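PDB 6KVR: fatty acid amide hydrolase from Candida albicans, which probably hydrolyses monocarboxylic acid amides to the carboxylate and ammonium, as a member of the amidase signature family. Local coordinates for residues Q36-A41 with M122-D127; R271-R276 with K548-E553; F492-F497 with G542-G547. One frame throughout, in Å; residues are numbered along the deposited sequence.

Interaction 1 of 3, residues Q36-A41 with M122-D127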
# COMPACT_ATOMS: atom_id res chain seq x y z
N GLN A 36 22.96 -4.42 34.50
CA GLN A 36 23.81 -5.45 35.11
C GLN A 36 23.73 -6.75 34.32
O GLN A 36 24.75 -7.44 34.15
CB GLN A 36 23.42 -5.67 36.57
CG GLN A 36 24.41 -6.51 37.36
CD GLN A 36 25.84 -6.03 37.20
OE1 GLN A 36 26.15 -4.87 37.49
NE2 GLN A 36 26.72 -6.91 36.72
N ASP A 37 22.54 -7.08 33.81
CA ASP A 37 22.40 -8.30 33.02
C ASP A 37 23.24 -8.23 31.75
O ASP A 37 23.78 -9.25 31.32
CB ASP A 37 20.92 -8.54 32.68
CG ASP A 37 20.12 -9.08 33.87
OD1 ASP A 37 20.73 -9.68 34.79
OD2 ASP A 37 18.88 -8.90 33.88
N LEU A 38 23.37 -7.05 31.15
CA LEU A 38 24.22 -6.93 29.96
C LEU A 38 25.69 -7.14 30.32
O LEU A 38 26.41 -7.88 29.62
CB LEU A 38 24.00 -5.58 29.29
CG LEU A 38 24.86 -5.23 28.07
CD1 LEU A 38 24.68 -6.23 26.92
CD2 LEU A 38 24.59 -3.79 27.60
N LYS A 39 26.16 -6.51 31.41
CA LYS A 39 27.54 -6.73 31.85
C LYS A 39 27.80 -8.20 32.11
O LYS A 39 28.83 -8.73 31.69
CB LYS A 39 27.85 -5.93 33.11
CG LYS A 39 28.46 -4.56 32.86
CD LYS A 39 28.32 -3.64 34.07
CE LYS A 39 28.53 -2.19 33.66
NZ LYS A 39 27.24 -1.42 33.68
N ASP A 40 26.87 -8.88 32.80
CA ASP A 40 27.06 -10.29 33.10
C ASP A 40 27.10 -11.15 31.85
O ASP A 40 27.61 -12.27 31.89
CB ASP A 40 25.95 -10.79 34.02
CG ASP A 40 25.93 -10.09 35.38
OD1 ASP A 40 26.90 -9.38 35.73
OD2 ASP A 40 24.91 -10.26 36.10
N ALA A 41 26.58 -10.64 30.72
CA ALA A 41 26.50 -11.43 29.50
C ALA A 41 27.71 -11.25 28.58
O ALA A 41 27.76 -11.90 27.53
CB ALA A 41 25.20 -11.10 28.75
N MSE A 122 22.42 -3.96 23.35
CA MSE A 122 21.52 -3.80 24.50
C MSE A 122 21.30 -5.12 25.23
O MSE A 122 20.96 -5.14 26.41
CB MSE A 122 20.14 -3.26 24.08
CG MSE A 122 20.16 -2.10 23.13
SE MSE A 122 18.69 -0.79 23.45
CE MSE A 122 18.99 -0.75 25.36
N GLU A 123 21.47 -6.22 24.50
CA GLU A 123 21.29 -7.56 25.03
C GLU A 123 22.30 -8.46 24.33
O GLU A 123 22.50 -8.37 23.12
CB GLU A 123 19.87 -8.10 24.81
CG GLU A 123 18.87 -7.72 25.92
CD GLU A 123 17.62 -8.62 25.95
OE1 GLU A 123 16.87 -8.59 26.96
OE2 GLU A 123 17.39 -9.35 24.96
N LEU A 124 22.95 -9.32 25.11
CA LEU A 124 23.91 -10.28 24.60
C LEU A 124 23.50 -11.65 25.08
O LEU A 124 23.16 -11.81 26.26
CB LEU A 124 25.31 -9.95 25.08
CG LEU A 124 26.20 -9.11 24.18
CD1 LEU A 124 27.51 -8.81 24.93
CD2 LEU A 124 26.46 -9.87 22.91
N PHE A 125 23.50 -12.63 24.19
CA PHE A 125 23.17 -13.99 24.61
C PHE A 125 24.03 -14.95 23.78
O PHE A 125 23.52 -15.74 22.96
CB PHE A 125 21.68 -14.32 24.53
CG PHE A 125 20.93 -13.66 23.38
CD1 PHE A 125 20.49 -12.35 23.47
CD2 PHE A 125 20.61 -14.40 22.25
CE1 PHE A 125 19.75 -11.75 22.42
CE2 PHE A 125 19.88 -13.83 21.20
CZ PHE A 125 19.45 -12.50 21.28
N ILE A 126 25.35 -14.88 24.02
CA ILE A 126 26.30 -15.67 23.25
C ILE A 126 26.08 -17.16 23.48
O ILE A 126 26.20 -17.96 22.55
CB ILE A 126 27.75 -15.25 23.60
CG1 ILE A 126 27.97 -13.75 23.32
CG2 ILE A 126 28.77 -16.08 22.84
CD1 ILE A 126 27.59 -13.32 21.92
N ASP A 127 25.76 -17.54 24.72
CA ASP A 127 25.53 -18.95 25.04
C ASP A 127 24.35 -19.52 24.25
O ASP A 127 24.45 -20.61 23.67
CB ASP A 127 25.31 -19.10 26.55
CG ASP A 127 24.21 -18.17 27.08
OD1 ASP A 127 23.80 -18.33 28.26
OD2 ASP A 127 23.76 -17.28 26.32
O HOH W 1 26.22 -13.75 26.19

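Interaction 2 of 3, residues R271-R276 with K548-E553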
# COMPACT_ATOMS: atom_id res chain seq x y z
N ARG A 271 17.23 0.71 2.29
CA ARG A 271 15.84 1.00 2.61
C ARG A 271 14.95 0.52 1.46
O ARG A 271 14.90 1.16 0.40
CB ARG A 271 15.63 2.50 2.83
CG ARG A 271 14.21 2.83 3.27
CD ARG A 271 13.76 4.26 3.00
NE ARG A 271 13.07 4.30 1.72
CZ ARG A 271 11.77 4.17 1.54
NH1 ARG A 271 10.90 4.15 2.55
NH2 ARG A 271 11.31 4.04 0.30
N PRO A 272 14.24 -0.58 1.60
CA PRO A 272 13.40 -1.05 0.49
C PRO A 272 12.09 -0.27 0.38
O PRO A 272 11.70 0.47 1.29
CB PRO A 272 13.15 -2.53 0.82
CG PRO A 272 13.53 -2.70 2.27
CD PRO A 272 14.29 -1.51 2.74
N THR A 273 11.45 -0.42 -0.78
CA THR A 273 10.10 0.10 -0.96
C THR A 273 9.20 -0.50 0.11
O THR A 273 9.37 -1.67 0.49
CB THR A 273 9.54 -0.25 -2.35
OG1 THR A 273 10.55 -0.13 -3.35
CG2 THR A 273 8.38 0.70 -2.71
N THR A 274 8.23 0.28 0.58
CA THR A 274 7.36 -0.22 1.64
C THR A 274 6.63 -1.49 1.19
O THR A 274 6.38 -1.70 -0.00
CB THR A 274 6.32 0.82 2.06
OG1 THR A 274 5.58 1.25 0.91
CG2 THR A 274 6.98 2.03 2.75
N LYS A 275 6.32 -2.33 2.17
CA LYS A 275 5.44 -3.49 2.06
C LYS A 275 6.09 -4.67 1.35
O LYS A 275 5.40 -5.57 0.90
CB LYS A 275 4.11 -3.13 1.40
CG LYS A 275 3.41 -1.95 2.09
CD LYS A 275 2.84 -0.96 1.08
CE LYS A 275 1.31 -1.13 0.89
NZ LYS A 275 0.75 -0.56 -0.39
N ARG A 276 7.41 -4.72 1.26
CA ARG A 276 8.09 -5.93 0.82
C ARG A 276 8.60 -6.75 2.01
O ARG A 276 8.43 -7.97 2.03
CB ARG A 276 9.24 -5.57 -0.12
CG ARG A 276 8.83 -4.75 -1.33
CD ARG A 276 9.88 -4.78 -2.45
NE ARG A 276 9.83 -6.00 -3.25
CZ ARG A 276 10.44 -6.17 -4.42
NH1 ARG A 276 11.11 -5.19 -5.00
NH2 ARG A 276 10.39 -7.36 -5.02
N LYS A 548 13.31 3.98 -8.79
CA LYS A 548 11.86 4.09 -8.84
C LYS A 548 11.22 3.05 -7.92
O LYS A 548 11.81 2.02 -7.58
CB LYS A 548 11.35 3.92 -10.27
CG LYS A 548 11.50 5.16 -11.15
CD LYS A 548 11.48 4.81 -12.64
CE LYS A 548 12.12 3.44 -12.87
NZ LYS A 548 12.36 3.16 -14.32
N ARG A 549 9.97 3.32 -7.53
CA ARG A 549 9.28 2.49 -6.53
C ARG A 549 9.15 1.05 -7.01
O ARG A 549 8.71 0.80 -8.14
CB ARG A 549 7.89 3.07 -6.24
CG ARG A 549 7.92 4.40 -5.52
CD ARG A 549 6.51 4.79 -5.08
NE ARG A 549 6.14 4.13 -3.83
CZ ARG A 549 4.91 3.72 -3.55
NH1 ARG A 549 3.92 3.86 -4.41
NH2 ARG A 549 4.67 3.15 -2.37
N TYR A 550 9.52 0.12 -6.13
CA TYR A 550 9.46 -1.33 -6.34
C TYR A 550 10.49 -1.83 -7.34
O TYR A 550 10.41 -2.98 -7.78
CB TYR A 550 8.05 -1.79 -6.72
CG TYR A 550 7.13 -1.55 -5.55
CD1 TYR A 550 7.19 -2.38 -4.43
CD2 TYR A 550 6.29 -0.45 -5.52
CE1 TYR A 550 6.39 -2.15 -3.33
CE2 TYR A 550 5.48 -0.20 -4.42
CZ TYR A 550 5.54 -1.05 -3.33
OH TYR A 550 4.74 -0.79 -2.24
N PHE A 551 11.47 -1.00 -7.68
CA PHE A 551 12.61 -1.45 -8.49
C PHE A 551 13.85 -1.65 -7.62
O PHE A 551 14.97 -1.35 -8.04
CB PHE A 551 12.88 -0.45 -9.61
CG PHE A 551 11.86 -0.52 -10.74
CD1 PHE A 551 10.56 -0.03 -10.55
CD2 PHE A 551 12.19 -1.07 -11.97
CE1 PHE A 551 9.62 -0.09 -11.58
CE2 PHE A 551 11.25 -1.12 -13.01
CZ PHE A 551 9.96 -0.63 -12.81
N ASP A 552 13.65 -2.15 -6.39
CA ASP A 552 14.74 -2.44 -5.46
C ASP A 552 15.82 -3.31 -6.09
O ASP A 552 17.02 -3.16 -5.80
CB ASP A 552 14.20 -3.16 -4.22
CG ASP A 552 12.96 -2.50 -3.64
OD1 ASP A 552 11.93 -2.38 -4.33
OD2 ASP A 552 13.03 -2.13 -2.46
N GLU A 553 15.41 -4.28 -6.91
CA GLU A 553 16.36 -5.22 -7.50
C GLU A 553 17.38 -4.49 -8.37
O GLU A 553 18.58 -4.72 -8.26
CB GLU A 553 15.61 -6.29 -8.30
CG GLU A 553 14.73 -7.19 -7.43
CD GLU A 553 13.26 -6.72 -7.36
OE1 GLU A 553 12.99 -5.49 -7.40
OE2 GLU A 553 12.36 -7.60 -7.29

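Interaction 3 of 3, residues F492-F497 with G542-G547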
# COMPACT_ATOMS: atom_id res chain seq x y z
N PHE A 492 10.82 5.83 -2.18
CA PHE A 492 11.66 5.25 -3.23
C PHE A 492 12.68 4.30 -2.60
O PHE A 492 13.28 4.63 -1.57
CB PHE A 492 12.42 6.33 -4.02
CG PHE A 492 11.57 7.10 -5.02
CD1 PHE A 492 10.18 7.06 -4.98
CD2 PHE A 492 12.18 7.87 -6.01
CE1 PHE A 492 9.41 7.78 -5.90
CE2 PHE A 492 11.41 8.58 -6.94
CZ PHE A 492 10.02 8.53 -6.88
N PRO A 493 12.95 3.12 -3.17
CA PRO A 493 13.99 2.26 -2.60
C PRO A 493 15.35 2.93 -2.74
O PRO A 493 15.69 3.46 -3.81
CB PRO A 493 13.88 0.97 -3.42
CG PRO A 493 13.30 1.40 -4.73
CD PRO A 493 12.42 2.60 -4.44
N THR A 494 16.11 2.96 -1.64
CA THR A 494 17.34 3.75 -1.58
C THR A 494 18.45 2.94 -0.93
O THR A 494 18.32 2.48 0.21
CB THR A 494 17.11 5.05 -0.81
OG1 THR A 494 16.06 5.79 -1.44
CG2 THR A 494 18.39 5.91 -0.77
N LEU A 495 19.55 2.78 -1.66
CA LEU A 495 20.74 2.12 -1.15
C LEU A 495 21.69 3.17 -0.57
O LEU A 495 22.02 4.15 -1.24
CB LEU A 495 21.43 1.33 -2.26
CG LEU A 495 22.86 0.81 -2.04
CD1 LEU A 495 22.87 -0.30 -1.02
CD2 LEU A 495 23.46 0.31 -3.36
N SER A 496 22.10 2.96 0.67
CA SER A 496 23.20 3.73 1.26
C SER A 496 24.47 2.89 1.11
O SER A 496 24.52 1.76 1.61
CB SER A 496 22.91 4.05 2.72
OG SER A 496 23.95 4.83 3.29
N PHE A 497 25.48 3.43 0.42
CA PHE A 497 26.68 2.66 0.09
C PHE A 497 27.94 3.46 0.38
O PHE A 497 28.00 4.67 0.14
CB PHE A 497 26.66 2.22 -1.40
CG PHE A 497 26.90 3.35 -2.39
CD1 PHE A 497 25.84 4.11 -2.88
CD2 PHE A 497 28.18 3.62 -2.86
CE1 PHE A 497 26.06 5.14 -3.79
CE2 PHE A 497 28.41 4.65 -3.76
CZ PHE A 497 27.35 5.40 -4.24
N GLY A 542 29.38 7.89 3.10
CA GLY A 542 28.46 7.04 2.36
C GLY A 542 27.42 7.88 1.66
O GLY A 542 27.00 8.91 2.19
N LEU A 543 27.01 7.44 0.48
CA LEU A 543 26.08 8.19 -0.35
C LEU A 543 24.85 7.34 -0.65
O LEU A 543 24.86 6.12 -0.45
CB LEU A 543 26.74 8.63 -1.67
CG LEU A 543 27.95 9.58 -1.64
CD1 LEU A 543 28.51 9.73 -3.05
CD2 LEU A 543 27.59 10.96 -1.06
N GLN A 544 23.79 7.97 -1.16
CA GLN A 544 22.53 7.30 -1.43
C GLN A 544 22.28 7.14 -2.92
O GLN A 544 22.48 8.08 -3.70
CB GLN A 544 21.35 8.06 -0.82
CG GLN A 544 21.37 8.08 0.68
CD GLN A 544 20.10 8.69 1.22
OE1 GLN A 544 19.29 7.99 1.82
NE2 GLN A 544 19.91 9.98 0.97
N LEU A 545 21.81 5.95 -3.30
CA LEU A 545 21.33 5.65 -4.64
C LEU A 545 19.86 5.24 -4.56
O LEU A 545 19.53 4.19 -4.00
CB LEU A 545 22.19 4.54 -5.26
CG LEU A 545 22.09 4.34 -6.78
CD1 LEU A 545 22.90 5.37 -7.56
CD2 LEU A 545 22.57 2.94 -7.08
N SER A 546 18.98 6.07 -5.12
CA SER A 546 17.54 5.84 -5.09
C SER A 546 17.01 5.45 -6.47
O SER A 546 17.37 6.07 -7.47
CB SER A 546 16.80 7.09 -4.62
OG SER A 546 17.37 7.58 -3.43
N GLY A 547 16.14 4.44 -6.51
CA GLY A 547 15.47 4.03 -7.72
C GLY A 547 13.97 4.27 -7.67
O GLY A 547 13.42 4.72 -6.66

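Interaction 1 of 3, residues Q36-A41 with M122-D127
Leu38, in the last turn of helix 20-40, and Ala41, just after it in sequence, meet Leu124 on the outermost strand of the central mixed sheet of the amidase fold. A classic beta bulge at Met122 and Glu123 faces Arg200 on strand 199-201. Contact across the two segments is apolar or through water, with no direct hydrogen bond, and it buries 233 Å².

The Leu124 side chain can be traced outward. Its CB faces the helix end and lies 3.8 Å from Ala41 CB and 4.0 Å from Ala41 O. At the branch point, Leu124 CG comes within 4.3 Å of Leu38 CD1. Beyond it, Leu124 CD1 lies 4.0 Å from Ala41 O, whereas CD2 leads away from both Leu38 and Ala41. Leu124 also packs on Val199 of the neighbouring strand, so its side chain touches both Val199 and the helix end.

Leu38 reaches the strand by its torsions: CB does not point at the strand, but CG, anti to the backbone N (chi1 177°), brings CD1 onto the strand backbone, 3.9 Å from Met122 O. The methyl thus rests on the peptide groups of the bulge and not on the Met122 side chain, which turns the opposite way. Tyr34, one turn earlier in the same helix, touches Met122 and Glu123, and the Glu123 carboxylate forms a salt bridge with Arg200.

Ala41 CB comes within 3.3 Å of Leu124 O. Farther along, where Phe125 occupies the N-cap position of helix 126-143, a single water links the two segments: it donates to Ala41 O at 2.8 Å and accepts from Ile126 N at 2.6 Å.

Interaction 2 of 3, residues R271-R276 with K548-E553
A salt-bridge network of Arg276, Asp552 and Glu553 ties the loop after strand 268-271 to the first turn of helix 552-565. Arg276 grips Glu553 end-on: NH1 donates to Glu553 OE1 at 3.1 Å and NH2 to OE2 at 3.0 Å. Both acceptors lie near the guanidinium plane, yet they are met from above the carboxylate plane. Glu553 OE1 is also paired with Arg332. Arg276 NH1 also reaches Asp552 OD1 at 3.0 Å, with the guanidinium and that carboxylate turned 83° apart.

Asp552 is held from several sides. Thr273 N donates to the syn lone pair of Asp552 OD2 at 2.9 Å. Thr273 OG1 donates to Asp552 OD1 at 2.8 Å, from the face opposite the arginine, and accepts a hydrogen bond from the backbone N-H of Tyr550. Here two type II turns meet, Thr273-Arg276 in the loop between strands 268-271 and 295-300 of the central amidase sheet, and Lys548-Phe551 leading into helix 552-565, whose N-terminal dipole would probably help stabilise the buried carboxylate.

The methyl branch of Thr273 forms a CH-pi contact: CG2, anti to the backbone N (chi1 -39° for OG1), lies 3.3 Å from the centroid of the Tyr550 ring, 10° off its normal. Tyr550 OH donates to Thr274 O at 2.9 Å. The CE2 side of the ring sits over one face of the Arg549 guanidinium. Arg549 NH2 forms a salt bridge with Asp491, which also binds Thr274 OG1, and Arg549 NH1 donates to Ser324 O of the second subunit.

Interaction 3 of 3, residues F492-F497 with G542-G547
Strands 494-497 and 542-546 run antiparallel, their axes 4.4 Å apart at closest approach and their directions 156° apart. Leu495 and Leu545 form a hydrogen-bonded pair, in which Leu495 N to Leu545 O and Leu545 N to Leu495 O are both 2.7 Å, and Phe497 pairs likewise with Leu543. Gly547 N extends the ladder by donating to Pro493 O at 2.9 Å.

On one face, Thr494 OG1 and Ser546 OG share a hydrogen bond of 3.0 Å. Thr494 CG2 points the other way along the strand and meets Gln544 OE1 at 3.4 Å. The amide's hydrogen bonds go outside the two strands: OE1 accepts from Arg259 NE, and NE2 donates to Pro466 O and Tyr483 O.

The opposite face is apolar. Phe497 takes the position between backbone N and carbonyl carbon (chi1 72°), which folds its ring across the neighbouring strand: CE1 lies 4.1 Å from Leu543 CB and 4.2 Å from Leu545 CB. Helix 552-565 covers this side, with Val555 and Leu556 on Leu495 and Ile562 on Phe497.

The pair occupies the interior of the eleven-stranded mixed sheet, sandwiched by helices, that characterises the amidase signature fold.

In the fold
Interactions 2 and 3 are adjacent, their centres 11 Å apart, and interaction 3 is nested within the chain loop that interaction 2 closes. They touch directly: Arg271 NH2 lies 2.8 Å from Phe492 O, and Arg271 N 2.9 Å from Thr494 O, both probable hydrogen bonds. Interaction 1 lies across the chain's centre, about 21 Å from either by nearest atoms, though it reaches the same sheet as interaction 3. Each contact lies near a different part of the predicted catalytic centre. Between side chains, Met122 is about 8 Å from Lys158, Gln544 about 6 Å from Gly256, predicted to bind substrate, and Pro272 about 11 Å from Ser257, the predicted acyl-ester nucleophile.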